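Local coordinates for protein putative mannose-1-phosphate guanylyl transferase (Thermus thermophilus, PDB 2CU2) that probably transfers the guanylyl group of GTP to mannose-1-phosphate, making GDP-mannose and releasing pyrophosphate, at residues L56-D61 / I73-E78; A5-G10 / E52-A57; L103-A108 / F190-A195. All blocks are in the same frame, centred on the assembly; numbering follows the deposited sequence.

Contact 1 of 3, residues L56-D61 / I73-E78; sequences LAVRRD and IRLLLE
Leu56 and Leu75 lie side by side and point the same way, with their CD2 methyls only 3.4 Å apart, a pair closer than ordinary van der Waals contact. Leu75 reaches its partner because CG stands anti to its own carbonyl carbon (chi1 -80°), which brings CD2 back over the neighbouring strand and against the carbonyl oxygen of Leu56. At the start of the pairing, CG2 of Ile73 rests on CB of Leu56 at 3.7 Å. On the face that carries Leu56 and Leu75, CG2 of Val58 meets CD2 of Leu77 at 3.8 Å. Branched aliphatic residues suit this face, since helix 37-45 packs on Leu56 and Ile73.

Ala57, Leu76 and Glu78 belong to the other face. Glu78 sends its extended side chain back over the strand, where OE2 lies 3.6 Å from CB of Ala57 and 3.4 Å from the backbone N of Val58, at too poor an angle for a hydrogen bond. The small alanine lets the carboxylate come this close. Arg59, although on the same face, makes no salt bridge with it; its CD instead lies near the carbonyl oxygen of Glu78.

The backbones fix this register. Leu56 N donates to Arg74 O and Leu76 N to Leu56 O; Val58 N donates to Leu76 O, and Glu78 N donates to Val58 O at 2.7 Å; Arg60 N then bonds to Glu78 O with a more bent N-H (139°). Beyond them, the Arg74 guanidinium is held by Glu52 O, Arg60 pairs with Glu222, and helix 83-98 covers Leu76 and Glu78. Two parallel strands, 54-59 and 74-78, joined through the short helix 63-66, form a beta-alpha-beta unit of the Rossmann-like sheet found in GT-A nucleotidyltransferases.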
loop_
_atom_site.group_PDB
_atom_site.type_symbol
_atom_site.label_atom_id
_atom_site.label_comp_id
_atom_site.label_asym_id
_atom_site.label_seq_id
_atom_site.Cartn_x
_atom_site.Cartn_y
_atom_site.Cartn_z
ATOM N N LEU A 56 32.861 12.854 -8.127
ATOM C CA LEU A 56 31.490 12.675 -7.689
ATOM C C LEU A 56 31.123 13.688 -6.614
ATOM O O LEU A 56 31.522 13.546 -5.462
ATOM C CB LEU A 56 31.295 11.258 -7.152
ATOM C CG LEU A 56 29.917 10.973 -6.549
ATOM C CD1 LEU A 56 28.831 11.112 -7.620
ATOM C CD2 LEU A 56 29.921 9.579 -5.961
ATOM N N ALA A 57 30.355 14.703 -7.000
ATOM C CA ALA A 57 29.925 15.744 -6.075
ATOM C C ALA A 57 28.643 15.361 -5.339
ATOM O O ALA A 57 27.616 15.057 -5.965
ATOM C CB ALA A 57 29.717 17.053 -6.822
ATOM N N VAL A 58 28.721 15.369 -4.008
ATOM C CA VAL A 58 27.605 15.102 -3.113
ATOM C C VAL A 58 27.706 15.937 -1.837
ATOM O O VAL A 58 28.749 16.473 -1.487
ATOM C CB VAL A 58 27.622 13.612 -2.767
ATOM C CG1 VAL A 58 27.605 12.780 -4.047
ATOM C CG2 VAL A 58 28.876 13.281 -1.980
ATOM N N ARG A 59 26.556 16.073 -1.154
ATOM C CA ARG A 59 26.547 16.839 0.085
ATOM C C ARG A 59 27.432 16.192 1.153
ATOM O O ARG A 59 27.670 14.991 1.168
ATOM C CB ARG A 59 25.104 16.927 0.580
ATOM C CG ARG A 59 24.302 17.994 -0.162
ATOM C CD ARG A 59 24.737 19.413 0.226
ATOM N NE ARG A 59 24.184 19.779 1.533
ATOM C CZ ARG A 59 22.894 20.159 1.571
ATOM N NH1 ARG A 59 22.182 20.200 0.458
ATOM N NH2 ARG A 59 22.328 20.462 2.743
ATOM N N ARG A 60 27.959 17.049 2.043
ATOM C CA ARG A 60 28.840 16.570 3.091
ATOM C C ARG A 60 28.151 15.540 3.986
ATOM O O ARG A 60 28.750 14.582 4.454
ATOM C CB ARG A 60 29.291 17.777 3.919
ATOM C CG ARG A 60 29.954 17.362 5.234
ATOM C CD ARG A 60 30.768 18.505 5.854
ATOM N NE ARG A 60 29.995 19.182 6.899
ATOM C CZ ARG A 60 30.150 20.514 7.017
ATOM N NH1 ARG A 60 30.965 21.162 6.203
ATOM N NH2 ARG A 60 29.488 21.175 7.970
ATOM N N ASP A 61 26.851 15.769 4.254
ATOM C CA ASP A 61 26.165 14.857 5.156
ATOM C C ASP A 61 25.762 13.544 4.467
ATOM O O ASP A 61 25.167 12.654 5.063
ATOM C CB ASP A 61 24.948 15.561 5.767
ATOM C CG ASP A 61 24.074 16.148 4.670
ATOM O OD1 ASP A 61 23.423 17.159 4.940
ATOM O OD2 ASP A 61 24.044 15.587 3.579
ATOM N N ILE A 73 36.956 6.675 -8.325
ATOM C CA ILE A 73 36.262 7.949 -8.360
ATOM C C ILE A 73 36.547 8.752 -7.091
ATOM O O ILE A 73 36.630 8.224 -5.987
ATOM C CB ILE A 73 34.766 7.646 -8.452
ATOM C CG1 ILE A 73 34.451 6.981 -9.794
ATOM C CG2 ILE A 73 33.952 8.950 -8.350
ATOM C CD1 ILE A 73 32.998 6.513 -9.889
ATOM N N ARG A 74 36.737 10.068 -7.287
ATOM C CA ARG A 74 36.984 10.948 -6.150
ATOM C C ARG A 74 35.709 11.679 -5.713
ATOM O O ARG A 74 34.912 12.138 -6.521
ATOM C CB ARG A 74 38.066 11.957 -6.556
ATOM C CG ARG A 74 39.221 11.308 -7.325
ATOM C CD ARG A 74 40.362 12.298 -7.610
ATOM N NE ARG A 74 40.990 12.018 -8.907
ATOM C CZ ARG A 74 41.846 12.940 -9.395
ATOM N NH1 ARG A 74 42.094 14.043 -8.710
ATOM N NH2 ARG A 74 42.454 12.729 -10.568
ATOM N N LEU A 75 35.506 11.734 -4.379
ATOM C CA LEU A 75 34.357 12.459 -3.834
ATOM C C LEU A 75 34.653 13.956 -3.685
ATOM O O LEU A 75 35.676 14.362 -3.148
ATOM C CB LEU A 75 34.037 11.865 -2.454
ATOM C CG LEU A 75 33.240 10.559 -2.546
ATOM C CD1 LEU A 75 32.712 10.090 -1.187
ATOM C CD2 LEU A 75 32.024 10.665 -3.470
ATOM N N LEU A 76 33.726 14.798 -4.127
ATOM C CA LEU A 76 33.828 16.235 -3.907
ATOM C C LEU A 76 32.665 16.533 -2.979
ATOM O O LEU A 76 31.517 16.598 -3.412
ATOM C CB LEU A 76 33.666 17.024 -5.206
ATOM C CG LEU A 76 34.866 17.102 -6.146
ATOM C CD1 LEU A 76 34.548 18.071 -7.267
ATOM C CD2 LEU A 76 36.099 17.573 -5.379
ATOM N N LEU A 77 32.971 16.693 -1.700
ATOM C CA LEU A 77 31.953 16.947 -0.695
ATOM C C LEU A 77 31.549 18.411 -0.624
ATOM O O LEU A 77 32.372 19.276 -0.325
ATOM C CB LEU A 77 32.455 16.472 0.672
ATOM C CG LEU A 77 32.932 15.014 0.719
ATOM C CD1 LEU A 77 33.464 14.693 2.104
ATOM C CD2 LEU A 77 31.780 14.074 0.361
ATOM N N GLU A 78 30.277 18.677 -0.909
ATOM C CA GLU A 78 29.732 20.028 -0.863
ATOM C C GLU A 78 29.291 20.308 0.570
ATOM O O GLU A 78 28.393 19.646 1.093
ATOM C CB GLU A 78 28.535 20.151 -1.812
ATOM C CG GLU A 78 28.856 19.816 -3.259
ATOM C CD GLU A 78 27.614 19.568 -4.110
ATOM O OE1 GLU A 78 26.904 20.543 -4.445
ATOM O OE2 GLU A 78 27.352 18.394 -4.453
#

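Contact 2 of 3, residues A5-G10 / E52-A57; sequences ALVMAG and ERTLLA
Val7 and Leu56 meet through CG1 and CD1 at 3.8 Å, the valine branch crossing the leucine at a slant. With CG anti to the backbone N (chi1 175°), Leu56 carries CD1 toward strand 3-8, where this methyl also lies 3.5 Å from Val7 O and near CB of Ala9. The other branch of Val7, CG2, touches CG2 of Thr54 at 3.8 Å. Thr54 can sit in this apolar layer because its hydroxyl is bonded to Pro50 O, which leaves the methyl to face the valine. Helix 37-45 closes over the same face, touching Ala5, Val7 and Leu56.

On the reverse face Leu6 crosses Leu55 at about a right angle. CD1 of Leu6 lies 4.0 Å from CB of Leu55 and equally far from CB of Ala57, so one methyl bridges two residues of the partner strand. Leu76 of the next strand packs on both leucines, and the short side chain of Ala57 is consistent with that methyl lying over it.

Strand 3-8 is an inner strand of the Rossmann-like sheet of the nucleotidyltransferase domain, with strand 54-59 along one edge and strand 102-107 along the other. It leads toward a glycine-rich loop that includes Gly10, the segment that in relatives of this family typically holds the nucleotide.

Backbone bonds account for the parallel register. Ala5 N donates to Arg53 O, and Leu55 N returns a bond to Ala5 O at 2.6 Å. Val7 N bonds to Leu55 O at 2.7 Å, while Ala57 N reaches Val7 O. Ala9 N donates to Ala57 O at 2.8 Å.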
loop_
_atom_site.group_PDB
_atom_site.type_symbol
_atom_site.label_atom_id
_atom_site.label_comp_id
_atom_site.label_asym_id
_atom_site.label_seq_id
_atom_site.Cartn_x
_atom_site.Cartn_y
_atom_site.Cartn_z
ATOM N N ALA A 5 35.519 14.322 -15.547
ATOM C CA ALA A 5 34.071 14.278 -15.534
ATOM C C ALA A 5 33.561 14.605 -14.143
ATOM O O ALA A 5 34.042 14.053 -13.154
ATOM C CB ALA A 5 33.587 12.892 -15.960
ATOM N N LEU A 6 32.607 15.527 -14.073
ATOM C CA LEU A 6 32.002 15.898 -12.805
ATOM C C LEU A 6 30.600 15.297 -12.789
ATOM O O LEU A 6 29.756 15.645 -13.619
ATOM C CB LEU A 6 31.889 17.419 -12.653
ATOM C CG LEU A 6 31.088 17.833 -11.410
ATOM C CD1 LEU A 6 31.916 17.543 -10.157
ATOM C CD2 LEU A 6 30.718 19.307 -11.467
ATOM N N VAL A 7 30.364 14.391 -11.851
ATOM C CA VAL A 7 29.056 13.770 -11.684
ATOM C C VAL A 7 28.319 14.349 -10.478
ATOM O O VAL A 7 28.666 14.122 -9.325
ATOM C CB VAL A 7 29.261 12.266 -11.502
ATOM C CG1 VAL A 7 27.912 11.578 -11.297
ATOM C CG2 VAL A 7 29.938 11.684 -12.729
ATOM N N MET A 8 27.289 15.156 -10.780
ATOM C CA MET A 8 26.565 15.826 -9.708
ATOM C C MET A 8 25.460 14.946 -9.123
ATOM O O MET A 8 24.486 14.596 -9.776
ATOM C CB MET A 8 25.968 17.116 -10.272
ATOM C CG MET A 8 27.032 18.024 -10.894
ATOM S SD MET A 8 26.363 19.614 -11.401
ATOM C CE MET A 8 25.284 19.020 -12.713
ATOM N N ALA A 9 25.666 14.550 -7.853
ATOM C CA ALA A 9 24.642 13.780 -7.159
ATOM C C ALA A 9 23.892 14.653 -6.151
ATOM O O ALA A 9 24.462 15.215 -5.225
ATOM C CB ALA A 9 25.326 12.617 -6.437
ATOM N N GLY A 10 22.574 14.794 -6.384
ATOM C CA GLY A 10 21.776 15.628 -5.492
ATOM C C GLY A 10 20.277 15.383 -5.668
ATOM O O GLY A 10 19.836 14.466 -6.346
ATOM N N GLU A 52 39.330 7.187 -12.431
ATOM C CA GLU A 52 40.367 8.046 -11.873
ATOM C C GLU A 52 40.135 9.528 -12.179
ATOM O O GLU A 52 40.461 10.410 -11.390
ATOM C CB GLU A 52 41.715 7.599 -12.427
ATOM C CG GLU A 52 41.822 6.080 -12.507
ATOM C CD GLU A 52 41.819 5.652 -13.955
ATOM O OE1 GLU A 52 42.308 6.404 -14.787
ATOM O OE2 GLU A 52 41.308 4.572 -14.245
ATOM N N ARG A 53 39.591 9.795 -13.388
ATOM C CA ARG A 53 39.373 11.185 -13.798
ATOM C C ARG A 53 37.919 11.630 -13.593
ATOM O O ARG A 53 37.431 12.562 -14.219
ATOM C CB ARG A 53 39.764 11.321 -15.273
ATOM C CG ARG A 53 41.261 11.092 -15.489
ATOM C CD ARG A 53 41.705 11.337 -16.938
ATOM N NE ARG A 53 43.172 11.374 -17.000
ATOM C CZ ARG A 53 43.757 11.416 -18.211
ATOM N NH1 ARG A 53 43.023 11.432 -19.312
ATOM N NH2 ARG A 53 45.094 11.437 -18.300
ATOM N N THR A 54 37.213 10.906 -12.700
ATOM C CA THR A 54 35.820 11.245 -12.438
ATOM C C THR A 54 35.627 11.815 -11.030
ATOM O O THR A 54 36.137 11.290 -10.048
ATOM C CB THR A 54 34.973 9.985 -12.612
ATOM O OG1 THR A 54 35.108 9.511 -13.953
ATOM C CG2 THR A 54 33.501 10.307 -12.342
ATOM N N LEU A 55 34.883 12.910 -10.930
ATOM C CA LEU A 55 34.624 13.547 -9.644
ATOM C C LEU A 55 33.143 13.411 -9.297
ATOM O O LEU A 55 32.271 13.799 -10.076
ATOM C CB LEU A 55 35.013 15.027 -9.705
ATOM C CG LEU A 55 36.397 15.324 -10.310
ATOM C CD1 LEU A 55 36.535 16.816 -10.589
ATOM C CD2 LEU A 55 37.493 14.845 -9.366
ATOM N N LEU A 56 32.861 12.854 -8.127
ATOM C CA LEU A 56 31.490 12.675 -7.689
ATOM C C LEU A 56 31.123 13.688 -6.614
ATOM O O LEU A 56 31.522 13.546 -5.462
ATOM C CB LEU A 56 31.295 11.258 -7.152
ATOM C CG LEU A 56 29.917 10.973 -6.549
ATOM C CD1 LEU A 56 28.831 11.112 -7.620
ATOM C CD2 LEU A 56 29.921 9.579 -5.961
ATOM N N ALA A 57 30.355 14.703 -7.000
ATOM C CA ALA A 57 29.925 15.744 -6.075
ATOM C C ALA A 57 28.643 15.361 -5.339
ATOM O O ALA A 57 27.616 15.057 -5.965
ATOM C CB ALA A 57 29.717 17.053 -6.822
#

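Contact 3 of 3, residues L103-A108 / F190-A195; sequences LLVLPA and FAFAPA
Strand 184-192 enters the Rossmann-like sheet antiparallel to strand 102-107, a reversal of direction within the mixed sheet of the nucleotidyltransferase domain. Leu103 with Phe192 and Val105 with Phe190 are hydrogen-bonded pairs, each joined by two backbone bonds, among them Leu103 N to Phe192 O at 2.8 Å. Between them, Leu104 and Ala191 form a non-hydrogen-bonded pair, with CD1 of the leucine pressed to 3.5 Å from CB of the alanine; a small residue suits so tight a place.

The Phe192 ring is brought back over its partner strand by setting CG between the backbone N and the carbonyl carbon (chi1 48°). One face lies over Leu103 O, which stands 4.1 Å from the ring plane near its centre. CE1 meets CD2 of Leu103 at 3.9 Å, and CZ meets CG2 of Val105 at 3.9 Å, so the flat ring spans two aliphatic residues. With only a methyl in place of the Phe192 ring, as in an alanine, Leu103 and Val105 are likely to lose the surface their methyls pack against, and a gap would probably open over Leu103 O.

Helix 83-98 covers Leu103 and Val105, whereas helix 115-128 packs on Leu104 and Ala191. Phe190 reaches helix 233-238, and Ala193 occupies the N-cap position, just before helix 194-204, which starts at Pro194 beside helix 83-98.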
loop_
_atom_site.group_PDB
_atom_site.type_symbol
_atom_site.label_atom_id
_atom_site.label_comp_id
_atom_site.label_asym_id
_atom_site.label_seq_id
_atom_site.Cartn_x
_atom_site.Cartn_y
_atom_site.Cartn_z
ATOM N N LEU A 103 36.262 19.377 -19.359
ATOM C CA LEU A 103 35.481 18.992 -18.196
ATOM C C LEU A 103 34.062 18.691 -18.661
ATOM O O LEU A 103 33.420 19.500 -19.334
ATOM C CB LEU A 103 35.456 20.095 -17.130
ATOM C CG LEU A 103 34.586 19.732 -15.922
ATOM C CD1 LEU A 103 35.131 18.479 -15.245
ATOM C CD2 LEU A 103 34.528 20.901 -14.946
ATOM N N LEU A 104 33.590 17.508 -18.301
ATOM C CA LEU A 104 32.256 17.071 -18.657
ATOM C C LEU A 104 31.428 17.168 -17.370
ATOM O O LEU A 104 31.865 16.718 -16.311
ATOM C CB LEU A 104 32.342 15.630 -19.157
ATOM C CG LEU A 104 31.363 15.102 -20.198
ATOM C CD1 LEU A 104 31.138 16.125 -21.304
ATOM C CD2 LEU A 104 31.942 13.808 -20.759
ATOM N N VAL A 105 30.258 17.790 -17.451
ATOM C CA VAL A 105 29.402 17.932 -16.279
ATOM C C VAL A 105 28.079 17.214 -16.515
ATOM O O VAL A 105 27.382 17.491 -17.490
ATOM C CB VAL A 105 29.113 19.421 -15.974
ATOM C CG1 VAL A 105 28.034 19.535 -14.913
ATOM C CG2 VAL A 105 30.382 20.112 -15.509
ATOM N N LEU A 106 27.730 16.291 -15.625
ATOM C CA LEU A 106 26.480 15.563 -15.787
ATOM C C LEU A 106 25.761 15.189 -14.497
ATOM O O LEU A 106 26.385 14.932 -13.464
ATOM C CB LEU A 106 26.713 14.292 -16.602
ATOM C CG LEU A 106 27.851 13.397 -16.118
ATOM C CD1 LEU A 106 27.323 12.022 -15.758
ATOM C CD2 LEU A 106 28.895 13.300 -17.209
ATOM N N PRO A 107 24.420 15.156 -14.543
ATOM C CA PRO A 107 23.575 14.731 -13.435
ATOM C C PRO A 107 23.580 13.210 -13.283
ATOM O O PRO A 107 23.769 12.460 -14.231
ATOM C CB PRO A 107 22.163 15.227 -13.715
ATOM C CG PRO A 107 22.040 15.380 -15.225
ATOM C CD PRO A 107 23.572 15.501 -15.678
ATOM N N ALA A 108 23.399 12.763 -12.026
ATOM C CA ALA A 108 23.424 11.335 -11.761
ATOM C C ALA A 108 22.016 10.802 -11.497
ATOM O O ALA A 108 21.810 9.636 -11.193
ATOM C CB ALA A 108 24.317 11.094 -10.544
ATOM N N PHE A 190 26.918 19.120 -19.833
ATOM C CA PHE A 190 27.716 20.191 -20.424
ATOM C C PHE A 190 29.175 19.768 -20.633
ATOM O O PHE A 190 29.710 18.921 -19.930
ATOM C CB PHE A 190 27.655 21.403 -19.493
ATOM C CG PHE A 190 26.226 21.794 -19.260
ATOM C CD1 PHE A 190 25.582 21.384 -18.098
ATOM C CD2 PHE A 190 25.559 22.574 -20.190
ATOM C CE1 PHE A 190 24.268 21.760 -17.869
ATOM C CE2 PHE A 190 24.240 22.950 -19.951
ATOM C CZ PHE A 190 23.591 22.547 -18.792
ATOM N N ALA A 191 29.788 20.378 -21.664
ATOM C CA ALA A 191 31.189 20.094 -21.952
ATOM C C ALA A 191 31.937 21.367 -22.349
ATOM O O ALA A 191 31.505 22.127 -23.206
ATOM C CB ALA A 191 31.245 19.081 -23.097
ATOM N N PHE A 192 33.057 21.604 -21.643
ATOM C CA PHE A 192 33.852 22.791 -21.928
ATOM C C PHE A 192 35.262 22.654 -21.359
ATOM O O PHE A 192 35.531 21.859 -20.469
ATOM C CB PHE A 192 33.159 23.991 -21.278
ATOM C CG PHE A 192 32.806 23.670 -19.853
ATOM C CD1 PHE A 192 33.754 23.839 -18.851
ATOM C CD2 PHE A 192 31.531 23.225 -19.542
ATOM C CE1 PHE A 192 33.419 23.563 -17.532
ATOM C CE2 PHE A 192 31.203 22.952 -18.218
ATOM C CZ PHE A 192 32.143 23.120 -17.209
ATOM N N ALA A 193 36.193 23.430 -21.937
ATOM C CA ALA A 193 37.485 23.558 -21.282
ATOM C C ALA A 193 37.329 24.360 -19.993
ATOM O O ALA A 193 36.586 25.333 -19.919
ATOM C CB ALA A 193 38.440 24.281 -22.233
ATOM N N PRO A 194 38.010 23.900 -18.933
ATOM C CA PRO A 194 37.919 24.549 -17.637
ATOM C C PRO A 194 38.057 26.076 -17.732
ATOM O O PRO A 194 37.361 26.833 -17.065
ATOM C CB PRO A 194 39.001 23.948 -16.746
ATOM C CG PRO A 194 39.354 22.581 -17.325
ATOM C CD PRO A 194 38.894 22.743 -18.855
ATOM N N ALA A 195 39.006 26.529 -18.578
ATOM C CA ALA A 195 39.219 27.969 -18.699
ATOM C C ALA A 195 37.977 28.714 -19.212
ATOM O O ALA A 195 37.657 29.812 -18.784
ATOM C CB ALA A 195 40.406 28.223 -19.631
#

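Overall arrangement
The three contacts follow one another across a single sheet, in the strand order 74-78, 54-59, 3-8, 102-107, 184-192. Contacts 1 and 2 share Leu56 and Ala57 on the central strand of their trio, and their centres are about 8 Å apart. The centres of contacts 2 and 3 are about 10 Å apart, and the two are stitched together by probable hydrogen bonds from Leu6 N to Leu104 O (2.6 Å) and from Met8 N to Leu106 O (2.8 Å). Contacts 1 and 3, about 16 Å between centres, do not touch. The C-terminal ends of the parallel strands, near Ala9 and Ala108, probably border the nucleotide site, as in related GT-A enzymes.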